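Separin (Saccharomyces cerevisiae, PDB 5U1T) cleaves the MCD1/SCC1 subunit of cohesin at the onset of anaphase as a caspase-like cysteine protease, and is held inactive by securin for most of the cell cycle. Local coordinates at residues V397-S402 with I442-S447; L436-F441 with I452-C457; N479-C484 with S505-N510. All blocks are in the same frame, centred on the assembly; numbering follows the deposited sequence.

In the fold
Contacts 1 and 2 interleave along the chain and share helix 431-444; contact 3 follows in the next two helices, 470-485 and 501-509. All three lie away from Cys1497, the probable catalytic residue. The centres of contacts 1 and 2 are about 10 Å apart, and Phe399 CD1 meets Phe441 CD1 at 3.6 Å, so contact 1 extends the aromatic cluster of contact 2. The centre of contact 3 is about 13 Å from that of contact 2 and about 22 Å from that of contact 1. A probable hydrogen bond of 3.1 Å between Glu439 OE1 and His483 ND1 joins it to contact 2, while Cys484 CB packs on Ile442 CD1 (3.6 Å) and Phe455 CE1 (3.7 Å), tying helix 470-485 to both earlier contacts.

Contact 1: V397-S402 with I442-S447; sequences VLFNAS and ISSAQS
Ser444 OG is hydrogen-bonded within its own helix and also meets the Phe399 ring across the contact. The bond to Phe441 O is modelled very short and its exact length is doubtful, the one to Lys440 O is weak, and Phe399 CE1 comes within 3.2 Å of the same OG. The oxygen lies near the plane of the ring, at its edge, where the aromatic C-H groups carry a slight positive charge. Ser444 CB follows its hydroxyl, 3.7 Å from Phe399 CE1. With OG set between the backbone N and the carbonyl carbon (chi1 59°), the hydroxyl can turn back to the helix carbonyls and still border the ring. Phe399 reaches it from the flank of its helix because CG stands anti to the backbone N (chi1 168°), which sends the ring across to helix 431-444. The pairing brings together two helices of the all-helical region that are not neighbours in sequence, with helix 408-425 between them in the chain; Leu398 and Ser402 both rest on Phe410 of that intervening helix. Replacing Phe399 by an alanine removes the ring that spans this distance, and would probably leave Ser444 CB and OG without their apolar neighbour. Beyond Ser444 the helix ends: Ala445 is the first residue to leave helical geometry, and Ser447 OG caps Lys450 N at the start of helix 448-458. Within this turn Gln446 brings its amide toward helix 388-404, yet NE2 stays 4.4 Å from Ser402 O, a loose approach, and its side chain also touches Lys406. Phe399 and Ser444 both pack on apolar side chains of the other protein chain, probably securin, and Asn400 OD1 accepts a hydrogen bond from the backbone of that chain.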
ATOM      1  N   VAL A 397       3.550  10.822 -51.141  1.00 75.46           N
ATOM      2  CA  VAL A 397       4.551  10.681 -52.192  1.00 75.35           C
ATOM      3  C   VAL A 397       5.778  11.534 -51.875  1.00 72.13           C
ATOM      4  O   VAL A 397       6.910  11.079 -52.025  1.00 71.75           O
ATOM      5  CB  VAL A 397       3.968  11.046 -53.570  1.00 79.27           C
ATOM      6  CG1 VAL A 397       5.055  11.052 -54.647  1.00 74.25           C
ATOM      7  CG2 VAL A 397       2.876  10.059 -53.927  1.00 76.58           C
ATOM      8  N   LEU A 398       5.551  12.752 -51.403  1.00 71.83           N
ATOM      9  CA  LEU A 398       6.644  13.610 -50.966  1.00 71.36           C
ATOM     10  C   LEU A 398       7.461  12.925 -49.879  1.00 72.89           C
ATOM     11  O   LEU A 398       8.694  12.940 -49.925  1.00 69.22           O
ATOM     12  CB  LEU A 398       6.115  14.960 -50.462  1.00 72.41           C
ATOM     13  CG  LEU A 398       5.753  16.013 -51.513  1.00 63.30           C
ATOM     14  CD1 LEU A 398       5.032  17.164 -50.859  1.00 60.33           C
ATOM     15  CD2 LEU A 398       7.006  16.491 -52.212  1.00 64.86           C
ATOM     16  N   PHE A 399       6.779  12.313 -48.912  1.00 72.02           N
ATOM     17  CA  PHE A 399       7.481  11.652 -47.824  1.00 70.38           C
ATOM     18  C   PHE A 399       8.353  10.510 -48.318  1.00 69.66           C
ATOM     19  O   PHE A 399       9.464  10.301 -47.832  1.00 69.01           O
ATOM     20  CB  PHE A 399       6.513  11.110 -46.784  1.00 71.83           C
ATOM     21  CG  PHE A 399       7.170  10.191 -45.806  1.00 71.24           C
ATOM     22  CD1 PHE A 399       7.972  10.701 -44.795  1.00 73.49           C
ATOM     23  CD2 PHE A 399       7.025   8.818 -45.913  1.00 72.13           C
ATOM     24  CE1 PHE A 399       8.605   9.855 -43.889  1.00 73.83           C
ATOM     25  CE2 PHE A 399       7.651   7.971 -45.017  1.00 75.82           C
ATOM     26  CZ  PHE A 399       8.446   8.492 -44.004  1.00 72.83           C
ATOM     27  N   ASN A 400       7.827   9.762 -49.279  1.00 73.96           N
ATOM     28  CA  ASN A 400       8.534   8.615 -49.826  1.00 76.44           C
ATOM     29  C   ASN A 400       9.772   9.020 -50.608  1.00 74.03           C
ATOM     30  O   ASN A 400      10.800   8.346 -50.550  1.00 76.16           O
ATOM     31  CB  ASN A 400       7.610   7.797 -50.724  1.00 78.57           C
ATOM     32  CG  ASN A 400       6.486   7.132 -49.957  1.00 80.31           C
ATOM     33  OD1 ASN A 400       6.564   6.927 -48.738  1.00 78.88           O
ATOM     34  ND2 ASN A 400       5.428   6.781 -50.676  1.00 85.20           N
ATOM     35  N   ALA A 401       9.666  10.114 -51.352  1.00 70.93           N
ATOM     36  CA  ALA A 401      10.837  10.687 -51.986  1.00 71.58           C
ATOM     37  C   ALA A 401      11.852  11.068 -50.907  1.00 73.08           C
ATOM     38  O   ALA A 401      13.039  10.774 -51.046  1.00 70.04           O
ATOM     39  CB  ALA A 401      10.458  11.894 -52.836  1.00 74.18           C
ATOM     40  N   SER A 402      11.386  11.690 -49.822  1.00 70.63           N
ATOM     41  CA  SER A 402      12.293  12.102 -48.756  1.00 69.26           C
ATOM     42  C   SER A 402      13.070  10.907 -48.225  1.00 71.62           C
ATOM     43  O   SER A 402      14.226  11.051 -47.852  1.00 71.33           O
ATOM     44  CB  SER A 402      11.549  12.807 -47.613  1.00 66.22           C
ATOM     45  OG  SER A 402      10.803  11.914 -46.813  1.00 72.59           O
ATOM     46  N   ILE A 442       9.707  12.442 -38.220  1.00 65.19           N
ATOM     47  CA  ILE A 442      10.822  12.666 -37.307  1.00 62.60           C
ATOM     48  C   ILE A 442      11.731  11.458 -37.299  1.00 60.05           C
ATOM     49  O   ILE A 442      12.942  11.584 -37.446  1.00 65.19           O
ATOM     50  CB  ILE A 442      10.343  12.980 -35.887  1.00 58.74           C
ATOM     51  CG1 ILE A 442       9.625  14.325 -35.883  1.00 54.26           C
ATOM     52  CG2 ILE A 442      11.524  13.038 -34.936  1.00 56.71           C
ATOM     53  CD1 ILE A 442       8.922  14.640 -34.600  1.00 61.99           C
ATOM     54  N   SER A 443      11.132  10.284 -37.187  1.00 63.85           N
ATOM     55  CA  SER A 443      11.868   9.041 -37.278  1.00 65.73           C
ATOM     56  C   SER A 443      12.684   8.928 -38.562  1.00 64.36           C
ATOM     57  O   SER A 443      13.763   8.349 -38.554  1.00 70.20           O
ATOM     58  CB  SER A 443      10.904   7.869 -37.177  1.00 72.42           C
ATOM     59  OG  SER A 443      10.247   7.886 -35.920  1.00 77.09           O
ATOM     60  N   SER A 444      12.181   9.488 -39.661  1.00 68.07           N
ATOM     61  CA  SER A 444      12.831   9.322 -40.954  1.00 63.85           C
ATOM     62  C   SER A 444      13.947  10.351 -41.184  1.00 64.38           C
ATOM     63  O   SER A 444      14.808  10.156 -42.048  1.00 65.23           O
ATOM     64  CB  SER A 444      11.794   9.394 -42.077  1.00 65.20           C
ATOM     65  OG  SER A 444      11.103  10.633 -42.072  1.00 67.03           O
ATOM     66  N   ALA A 445      13.945  11.422 -40.389  1.00 63.99           N
ATOM     67  CA  ALA A 445      14.925  12.495 -40.544  1.00 62.46           C
ATOM     68  C   ALA A 445      16.354  11.984 -40.359  1.00 61.91           C
ATOM     69  O   ALA A 445      16.610  11.127 -39.509  1.00 67.45           O
ATOM     70  CB  ALA A 445      14.632  13.625 -39.570  1.00 58.14           C
ATOM     71  N   GLN A 446      17.273  12.552 -41.139  1.00 61.20           N
ATOM     72  CA  GLN A 446      18.637  12.051 -41.309  1.00 58.29           C
ATOM     73  C   GLN A 446      19.646  12.313 -40.203  1.00 60.12           C
ATOM     74  O   GLN A 446      20.759  11.792 -40.264  1.00 62.81           O
ATOM     75  CB  GLN A 446      19.240  12.648 -42.576  1.00 68.57           C
ATOM     76  CG  GLN A 446      18.265  12.831 -43.692  1.00 75.96           C
ATOM     77  CD  GLN A 446      18.052  11.544 -44.438  1.00 79.01           C
ATOM     78  OE1 GLN A 446      17.977  10.468 -43.856  1.00 78.13           O
ATOM     79  NE2 GLN A 446      17.987  11.643 -45.733  1.00 83.20           N
ATOM     80  N   SER A 447      19.311  13.154 -39.235  1.00 58.62           N
ATOM     81  CA  SER A 447      20.269  13.479 -38.189  1.00 55.82           C
ATOM     82  C   SER A 447      19.523  14.019 -37.002  1.00 57.01           C
ATOM     83  O   SER A 447      18.312  14.181 -37.062  1.00 61.14           O
ATOM     84  CB  SER A 447      21.313  14.494 -38.667  1.00 61.93           C
ATOM     85  OG  SER A 447      20.847  15.831 -38.556  1.00 65.32           O
TER

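Contact 2: L436-F441 with I452-C457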
ATOM      1  N   LEU A 436       0.860  11.576 -35.025  1.00 63.83           N
ATOM      2  CA  LEU A 436       1.328  10.228 -35.329  1.00 67.92           C
ATOM      3  C   LEU A 436       2.074  10.224 -36.652  1.00 68.84           C
ATOM      4  O   LEU A 436       3.031   9.464 -36.823  1.00 68.38           O
ATOM      5  CB  LEU A 436       0.168   9.231 -35.371  1.00 70.36           C
ATOM      6  CG  LEU A 436      -0.549   8.939 -34.053  1.00 75.40           C
ATOM      7  CD1 LEU A 436      -1.701   7.975 -34.276  1.00 74.45           C
ATOM      8  CD2 LEU A 436       0.422   8.396 -33.029  1.00 65.06           C
ATOM      9  N   LYS A 437       1.633  11.070 -37.588  1.00 67.55           N
ATOM     10  CA  LYS A 437       2.344  11.260 -38.859  1.00 66.54           C
ATOM     11  C   LYS A 437       3.721  11.852 -38.623  1.00 60.23           C
ATOM     12  O   LYS A 437       4.716  11.360 -39.148  1.00 57.40           O
ATOM     13  CB  LYS A 437       1.562  12.175 -39.810  1.00 70.10           C
ATOM     14  CG  LYS A 437       0.419  11.507 -40.528  1.00 70.55           C
ATOM     15  CD  LYS A 437      -0.087  12.360 -41.651  1.00 69.01           C
ATOM     16  CE  LYS A 437      -0.971  11.559 -42.588  1.00 77.43           C
ATOM     17  NZ  LYS A 437      -1.048  12.198 -43.953  1.00 84.26           N
ATOM     18  N   PHE A 438       3.759  12.917 -37.825  1.00 58.96           N
ATOM     19  CA  PHE A 438       4.991  13.632 -37.561  1.00 57.98           C
ATOM     20  C   PHE A 438       5.945  12.739 -36.789  1.00 60.66           C
ATOM     21  O   PHE A 438       7.163  12.884 -36.887  1.00 64.22           O
ATOM     22  CB  PHE A 438       4.713  14.946 -36.823  1.00 56.66           C
ATOM     23  CG  PHE A 438       4.725  16.177 -37.736  1.00 61.97           C
ATOM     24  CD1 PHE A 438       5.906  16.877 -37.981  1.00 60.50           C
ATOM     25  CD2 PHE A 438       3.565  16.622 -38.347  1.00 65.58           C
ATOM     26  CE1 PHE A 438       5.923  17.996 -38.801  1.00 63.04           C
ATOM     27  CE2 PHE A 438       3.576  17.742 -39.173  1.00 62.60           C
ATOM     28  CZ  PHE A 438       4.757  18.428 -39.401  1.00 63.29           C
ATOM     29  N   GLU A 439       5.392  11.784 -36.053  1.00 66.14           N
ATOM     30  CA  GLU A 439       6.214  10.737 -35.476  1.00 66.86           C
ATOM     31  C   GLU A 439       6.995  10.015 -36.580  1.00 66.72           C
ATOM     32  O   GLU A 439       8.197   9.812 -36.454  1.00 67.03           O
ATOM     33  CB  GLU A 439       5.365   9.748 -34.687  1.00 65.06           C
ATOM     34  CG  GLU A 439       6.182   8.671 -34.022  1.00 74.30           C
ATOM     35  CD  GLU A 439       5.433   7.996 -32.889  1.00 76.11           C
ATOM     36  OE1 GLU A 439       4.196   7.848 -33.007  1.00 73.68           O
ATOM     37  OE2 GLU A 439       6.073   7.620 -31.876  1.00 79.00           O
ATOM     38  N   LYS A 440       6.332   9.654 -37.675  1.00 69.49           N
ATOM     39  CA  LYS A 440       7.012   8.881 -38.708  1.00 65.66           C
ATOM     40  C   LYS A 440       8.027   9.743 -39.470  1.00 66.31           C
ATOM     41  O   LYS A 440       9.119   9.260 -39.775  1.00 68.46           O
ATOM     42  CB  LYS A 440       6.000   8.234 -39.667  1.00 64.43           C
ATOM     43  CG  LYS A 440       4.890   7.450 -38.942  1.00 78.34           C
ATOM     44  CD  LYS A 440       4.584   6.049 -39.536  1.00 83.76           C
ATOM     45  CE  LYS A 440       4.111   5.071 -38.431  1.00 91.65           C
ATOM     46  NZ  LYS A 440       3.908   3.636 -38.908  1.00 99.86           N
ATOM     47  N   PHE A 441       7.678  11.005 -39.763  1.00 65.88           N
ATOM     48  CA  PHE A 441       8.629  11.972 -40.345  1.00 59.57           C
ATOM     49  C   PHE A 441       9.891  12.066 -39.490  1.00 63.06           C
ATOM     50  O   PHE A 441      10.993  11.802 -39.972  1.00 65.39           O
ATOM     51  CB  PHE A 441       8.029  13.388 -40.473  1.00 59.65           C
ATOM     52  CG  PHE A 441       6.733  13.451 -41.236  1.00 59.91           C
ATOM     53  CD1 PHE A 441       6.379  12.463 -42.141  1.00 57.33           C
ATOM     54  CD2 PHE A 441       5.868  14.515 -41.043  1.00 57.98           C
ATOM     55  CE1 PHE A 441       5.186  12.533 -42.821  1.00 55.19           C
ATOM     56  CE2 PHE A 441       4.672  14.586 -41.727  1.00 59.79           C
ATOM     57  CZ  PHE A 441       4.332  13.592 -42.611  1.00 58.30           C
ATOM     58  N   ILE A 452      15.007  17.482 -34.810  1.00 54.45           N
ATOM     59  CA  ILE A 452      14.559  18.635 -34.048  1.00 58.72           C
ATOM     60  C   ILE A 452      13.939  19.693 -34.968  1.00 55.64           C
ATOM     61  O   ILE A 452      13.039  20.423 -34.590  1.00 57.34           O
ATOM     62  CB  ILE A 452      15.712  19.243 -33.241  1.00 59.26           C
ATOM     63  CG1 ILE A 452      16.221  18.222 -32.233  1.00 60.64           C
ATOM     64  CG2 ILE A 452      15.250  20.474 -32.478  1.00 57.98           C
ATOM     65  CD1 ILE A 452      17.182  18.800 -31.234  1.00 59.89           C
ATOM     66  N   GLU A 453      14.407  19.749 -36.200  1.00 66.92           N
ATOM     67  CA  GLU A 453      13.906  20.724 -37.159  1.00 62.73           C
ATOM     68  C   GLU A 453      12.481  20.403 -37.582  1.00 57.73           C
ATOM     69  O   GLU A 453      11.606  21.274 -37.562  1.00 59.15           O
ATOM     70  CB  GLU A 453      14.825  20.758 -38.366  1.00 63.18           C
ATOM     71  CG  GLU A 453      14.989  22.110 -39.003  1.00 66.08           C
ATOM     72  CD  GLU A 453      16.230  22.146 -39.871  1.00 73.32           C
ATOM     73  OE1 GLU A 453      16.101  22.193 -41.125  1.00 74.58           O
ATOM     74  OE2 GLU A 453      17.340  22.097 -39.278  1.00 75.40           O
ATOM     75  N   ILE A 454      12.265  19.143 -37.960  1.00 60.10           N
ATOM     76  CA  ILE A 454      10.943  18.644 -38.321  1.00 58.46           C
ATOM     77  C   ILE A 454       9.988  18.804 -37.143  1.00 60.03           C
ATOM     78  O   ILE A 454       8.806  19.100 -37.326  1.00 60.31           O
ATOM     79  CB  ILE A 454      11.000  17.166 -38.755  1.00 61.30           C
ATOM     80  CG1 ILE A 454      11.819  17.027 -40.044  1.00 63.61           C
ATOM     81  CG2 ILE A 454       9.595  16.580 -38.904  1.00 58.36           C
ATOM     82  CD1 ILE A 454      11.333  17.906 -41.192  1.00 64.96           C
ATOM     83  N   PHE A 455      10.502  18.644 -35.943  1.00 57.85           N
ATOM     84  CA  PHE A 455       9.670  18.689 -34.764  1.00 56.86           C
ATOM     85  C   PHE A 455       9.021  20.035 -34.618  1.00 57.87           C
ATOM     86  O   PHE A 455       7.908  20.149 -34.158  1.00 54.33           O
ATOM     87  CB  PHE A 455      10.473  18.378 -33.511  1.00 59.79           C
ATOM     88  CG  PHE A 455       9.668  18.468 -32.264  1.00 57.00           C
ATOM     89  CD1 PHE A 455       8.709  17.540 -31.991  1.00 52.97           C
ATOM     90  CD2 PHE A 455       9.847  19.504 -31.392  1.00 52.74           C
ATOM     91  CE1 PHE A 455       7.949  17.637 -30.865  1.00 51.65           C
ATOM     92  CE2 PHE A 455       9.087  19.612 -30.266  1.00 54.17           C
ATOM     93  CZ  PHE A 455       8.140  18.673 -30.002  1.00 52.57           C
ATOM     94  N   SER A 456       9.728  21.063 -35.036  1.00 57.61           N
ATOM     95  CA  SER A 456       9.312  22.428 -34.820  1.00 59.48           C
ATOM     96  C   SER A 456       8.235  22.876 -35.771  1.00 55.14           C
ATOM     97  O   SER A 456       7.569  23.855 -35.533  1.00 56.19           O
ATOM     98  CB  SER A 456      10.504  23.346 -34.966  1.00 55.22           C
ATOM     99  OG  SER A 456      10.584  24.223 -33.889  1.00 58.71           O
ATOM    100  N   CYS A 457       8.091  22.170 -36.872  1.00 57.72           N
ATOM    101  CA  CYS A 457       6.993  22.379 -37.765  1.00 55.73           C
ATOM    102  C   CYS A 457       5.723  21.928 -37.107  1.00 55.33           C
ATOM    103  O   CYS A 457       4.676  22.434 -37.406  1.00 58.11           O
ATOM    104  CB  CYS A 457       7.214  21.619 -39.062  1.00 56.58           C
ATOM    105  SG  CYS A 457       8.638  22.131 -40.022  1.00 59.09           S
TER
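Phe438 points its ring edge at the backbone of the opposing helix, with CE1 3.4 Å from Ile454 O and the oxygen near the ring plane. That carbonyl also accepts a hydrogen bond from Cys457 N one turn on, so the aromatic C-H is a further, weaker neighbour of an oxygen already engaged. Ile454 CG2 crosses the CD1 corner of the Phe438 ring obliquely, 3.8 Å from CD1, and toward CZ the ring meets Cys457 CB, which approaches obliquely and comes to 3.9 Å from CE1. One face of the Phe438 ring is taken by Phe441, whose CD2 sits over its centre, 3.8 Å above the plane. The two helices form an antiparallel hairpin, helix 431-444 leading through a short turn into helix 448-458; their local axes approach to 9.9 Å and run at 161° to each other. Ile454 supplies the apolar contact from the other helix: CG1 lies beside the backbone N (chi1 -65°), which leaves CG2 anti to that N and directed between Phe438 CD1 and Phe441 CB. Ile454 CG2 lies 3.9 Å from Phe441 CB. Phe441 meets the partner helix through this CB alone, because its ring turns away from it (chi1 -55°) and lays one face over Lys437 O, 3.5 Å from the ring plane. Helix 408-425 also packs here, Ala415 touching Phe438, Thr414 touching Phe441 and Leu411 touching Ile454. Lys437 reaches the same helix with a salt bridge to Glu418.

Contact 3: N479-C484 with S505-N510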
ATOM      1  N   ASN A 479       0.696  14.321 -26.222  1.00 59.99           N
ATOM      2  CA  ASN A 479       0.912  13.413 -27.333  1.00 62.71           C
ATOM      3  C   ASN A 479       2.153  13.768 -28.146  1.00 64.86           C
ATOM      4  O   ASN A 479       2.860  12.877 -28.628  1.00 63.82           O
ATOM      5  CB  ASN A 479      -0.304  13.387 -28.233  1.00 65.63           C
ATOM      6  CG  ASN A 479      -1.337  12.426 -27.741  1.00 71.24           C
ATOM      7  OD1 ASN A 479      -1.448  11.314 -28.247  1.00 80.77           O
ATOM      8  ND2 ASN A 479      -2.084  12.826 -26.719  1.00 72.88           N
ATOM      9  N   ALA A 480       2.419  15.068 -28.294  1.00 63.95           N
ATOM     10  CA  ALA A 480       3.613  15.526 -29.005  1.00 62.26           C
ATOM     11  C   ALA A 480       4.835  15.115 -28.202  1.00 59.89           C
ATOM     12  O   ALA A 480       5.914  14.876 -28.744  1.00 56.09           O
ATOM     13  CB  ALA A 480       3.584  17.045 -29.212  1.00 58.54           C
ATOM     14  N   PHE A 481       4.651  15.037 -26.894  1.00 62.01           N
ATOM     15  CA  PHE A 481       5.730  14.623 -26.016  1.00 63.94           C
ATOM     16  C   PHE A 481       6.009  13.130 -26.134  1.00 62.88           C
ATOM     17  O   PHE A 481       7.140  12.719 -26.409  1.00 59.60           O
ATOM     18  CB  PHE A 481       5.401  14.958 -24.582  1.00 58.97           C
ATOM     19  CG  PHE A 481       6.492  14.609 -23.635  1.00 60.92           C
ATOM     20  CD1 PHE A 481       6.545  13.346 -23.057  1.00 56.78           C
ATOM     21  CD2 PHE A 481       7.470  15.534 -23.322  1.00 54.83           C
ATOM     22  CE1 PHE A 481       7.543  13.017 -22.196  1.00 54.41           C
ATOM     23  CE2 PHE A 481       8.475  15.201 -22.440  1.00 63.67           C
ATOM     24  CZ  PHE A 481       8.506  13.935 -21.877  1.00 59.66           C
ATOM     25  N   ILE A 482       4.981  12.330 -25.890  1.00 57.98           N
ATOM     26  CA  ILE A 482       5.105  10.889 -25.998  1.00 58.32           C
ATOM     27  C   ILE A 482       5.588  10.446 -27.378  1.00 62.96           C
ATOM     28  O   ILE A 482       6.539   9.677 -27.475  1.00 69.35           O
ATOM     29  CB  ILE A 482       3.772  10.197 -25.691  1.00 62.40           C
ATOM     30  CG1 ILE A 482       3.492  10.255 -24.194  1.00 64.26           C
ATOM     31  CG2 ILE A 482       3.804   8.762 -26.145  1.00 63.55           C
ATOM     32  CD1 ILE A 482       2.022  10.187 -23.841  1.00 56.45           C
ATOM     33  N   HIS A 483       4.964  10.923 -28.449  1.00 64.22           N
ATOM     34  CA  HIS A 483       5.232  10.327 -29.760  1.00 66.54           C
ATOM     35  C   HIS A 483       6.364  10.978 -30.554  1.00 64.70           C
ATOM     36  O   HIS A 483       6.845  10.392 -31.528  1.00 68.41           O
ATOM     37  CB  HIS A 483       3.969  10.353 -30.618  1.00 65.66           C
ATOM     38  CG  HIS A 483       2.831   9.567 -30.047  1.00 70.69           C
ATOM     39  ND1 HIS A 483       2.463   8.328 -30.530  1.00 75.69           N
ATOM     40  CD2 HIS A 483       1.971   9.844 -29.037  1.00 69.84           C
ATOM     41  CE1 HIS A 483       1.428   7.879 -29.843  1.00 69.55           C
ATOM     42  NE2 HIS A 483       1.110   8.779 -28.930  1.00 70.39           N
ATOM     43  N   CYS A 484       6.773  12.183 -30.156  1.00 63.56           N
ATOM     44  CA  CYS A 484       7.675  12.991 -30.972  1.00 59.46           C
ATOM     45  C   CYS A 484       8.860  13.555 -30.206  1.00 61.62           C
ATOM     46  O   CYS A 484      10.001  13.351 -30.613  1.00 64.24           O
ATOM     47  CB  CYS A 484       6.908  14.139 -31.630  1.00 57.30           C
ATOM     48  SG  CYS A 484       5.724  13.628 -32.903  1.00 63.70           S
ATOM     49  N   SER A 505       5.112  25.081 -21.313  1.00 49.25           N
ATOM     50  CA  SER A 505       4.884  24.686 -19.930  1.00 54.38           C
ATOM     51  C   SER A 505       4.431  23.218 -19.788  1.00 56.24           C
ATOM     52  O   SER A 505       5.006  22.450 -19.022  1.00 50.35           O
ATOM     53  CB  SER A 505       3.850  25.610 -19.298  1.00 49.54           C
ATOM     54  OG  SER A 505       3.802  25.401 -17.899  1.00 56.65           O
ATOM     55  N   VAL A 506       3.412  22.836 -20.543  1.00 52.23           N
ATOM     56  CA  VAL A 506       2.951  21.464 -20.526  1.00 48.24           C
ATOM     57  C   VAL A 506       4.015  20.532 -21.071  1.00 49.36           C
ATOM     58  O   VAL A 506       4.245  19.475 -20.501  1.00 55.03           O
ATOM     59  CB  VAL A 506       1.639  21.293 -21.314  1.00 50.20           C
ATOM     60  CG1 VAL A 506       1.283  19.839 -21.458  1.00 48.89           C
ATOM     61  CG2 VAL A 506       0.517  22.042 -20.615  1.00 45.96           C
ATOM     62  N   LEU A 507       4.698  20.915 -22.147  1.00 53.12           N
ATOM     63  CA  LEU A 507       5.701  20.016 -22.740  1.00 49.55           C
ATOM     64  C   LEU A 507       6.921  19.808 -21.838  1.00 47.90           C
ATOM     65  O   LEU A 507       7.341  18.682 -21.655  1.00 53.96           O
ATOM     66  CB  LEU A 507       6.170  20.511 -24.112  1.00 48.38           C
ATOM     67  CG  LEU A 507       7.192  19.594 -24.809  1.00 45.73           C
ATOM     68  CD1 LEU A 507       6.536  18.567 -25.699  1.00 46.90           C
ATOM     69  CD2 LEU A 507       8.216  20.396 -25.578  1.00 49.82           C
ATOM     70  N   TYR A 508       7.498  20.866 -21.282  1.00 49.26           N
ATOM     71  CA  TYR A 508       8.684  20.676 -20.460  1.00 55.16           C
ATOM     72  C   TYR A 508       8.317  20.256 -19.035  1.00 53.86           C
ATOM     73  O   TYR A 508       9.125  19.651 -18.333  1.00 53.49           O
ATOM     74  CB  TYR A 508       9.550  21.937 -20.445  1.00 53.37           C
ATOM     75  CG  TYR A 508      10.469  22.030 -21.646  1.00 58.50           C
ATOM     76  CD1 TYR A 508      11.644  21.288 -21.700  1.00 57.94           C
ATOM     77  CD2 TYR A 508      10.158  22.846 -22.740  1.00 59.93           C
ATOM     78  CE1 TYR A 508      12.492  21.351 -22.804  1.00 55.40           C
ATOM     79  CE2 TYR A 508      11.011  22.917 -23.846  1.00 59.71           C
ATOM     80  CZ  TYR A 508      12.180  22.164 -23.867  1.00 56.27           C
ATOM     81  OH  TYR A 508      13.041  22.211 -24.953  1.00 57.77           O
ATOM     82  N   GLY A 509       7.095  20.569 -18.622  1.00 52.14           N
ATOM     83  CA  GLY A 509       6.559  20.056 -17.382  1.00 54.09           C
ATOM     84  C   GLY A 509       6.654  18.539 -17.342  1.00 55.83           C
ATOM     85  O   GLY A 509       7.007  17.968 -16.315  1.00 56.51           O
ATOM     86  N   ASN A 510       6.356  17.894 -18.471  1.00 54.20           N
ATOM     87  CA  ASN A 510       6.418  16.441 -18.584  1.00 49.63           C
ATOM     88  C   ASN A 510       7.824  15.904 -18.784  1.00 49.92           C
ATOM     89  O   ASN A 510       8.031  14.699 -18.748  1.00 53.17           O
ATOM     90  CB  ASN A 510       5.545  15.956 -19.738  1.00 47.78           C
ATOM     91  CG  ASN A 510       4.093  15.798 -19.341  1.00 54.07           C
ATOM     92  OD1 ASN A 510       3.277  16.709 -19.510  1.00 55.15           O
ATOM     93  ND2 ASN A 510       3.760  14.636 -18.798  1.00 63.82           N
TER
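Phe481 projects from helix 470-485, at the start of a wider pi-type turn spanning 481-484, onto residues 505-510 at helix 501-509; the pair is a helix-helix packing of the helical domain. CG anti to the backbone N (chi1 -178°) brings the Phe481 ring against Leu507 and Asn510. Leu507 has the same first torsion, and its second (chi2 91°) sets CD1 at the ring edge, in plane, and 3.9 Å from Phe481 CB. The leucine thus borders the base of the ring, while its carbonyl oxygen approaches more obliquely, 3.6 Å from Phe481 CD2. Asn510 takes one face. Its CB, directed toward helix 470-485 by the backbone, stands 4.0 Å from the centroid of the Phe481 ring and only 7° off the normal, a CH-pi contact centred on the ring. Around the cluster, Phe485 meets the Phe481 ring, and Phe459 and Phe496 touch Leu507. Asn510 is also packed against an apolar side chain of the other protein chain. At the far end of the phenyl group, Phe481 CZ lies 3.3 Å from Asn510 O.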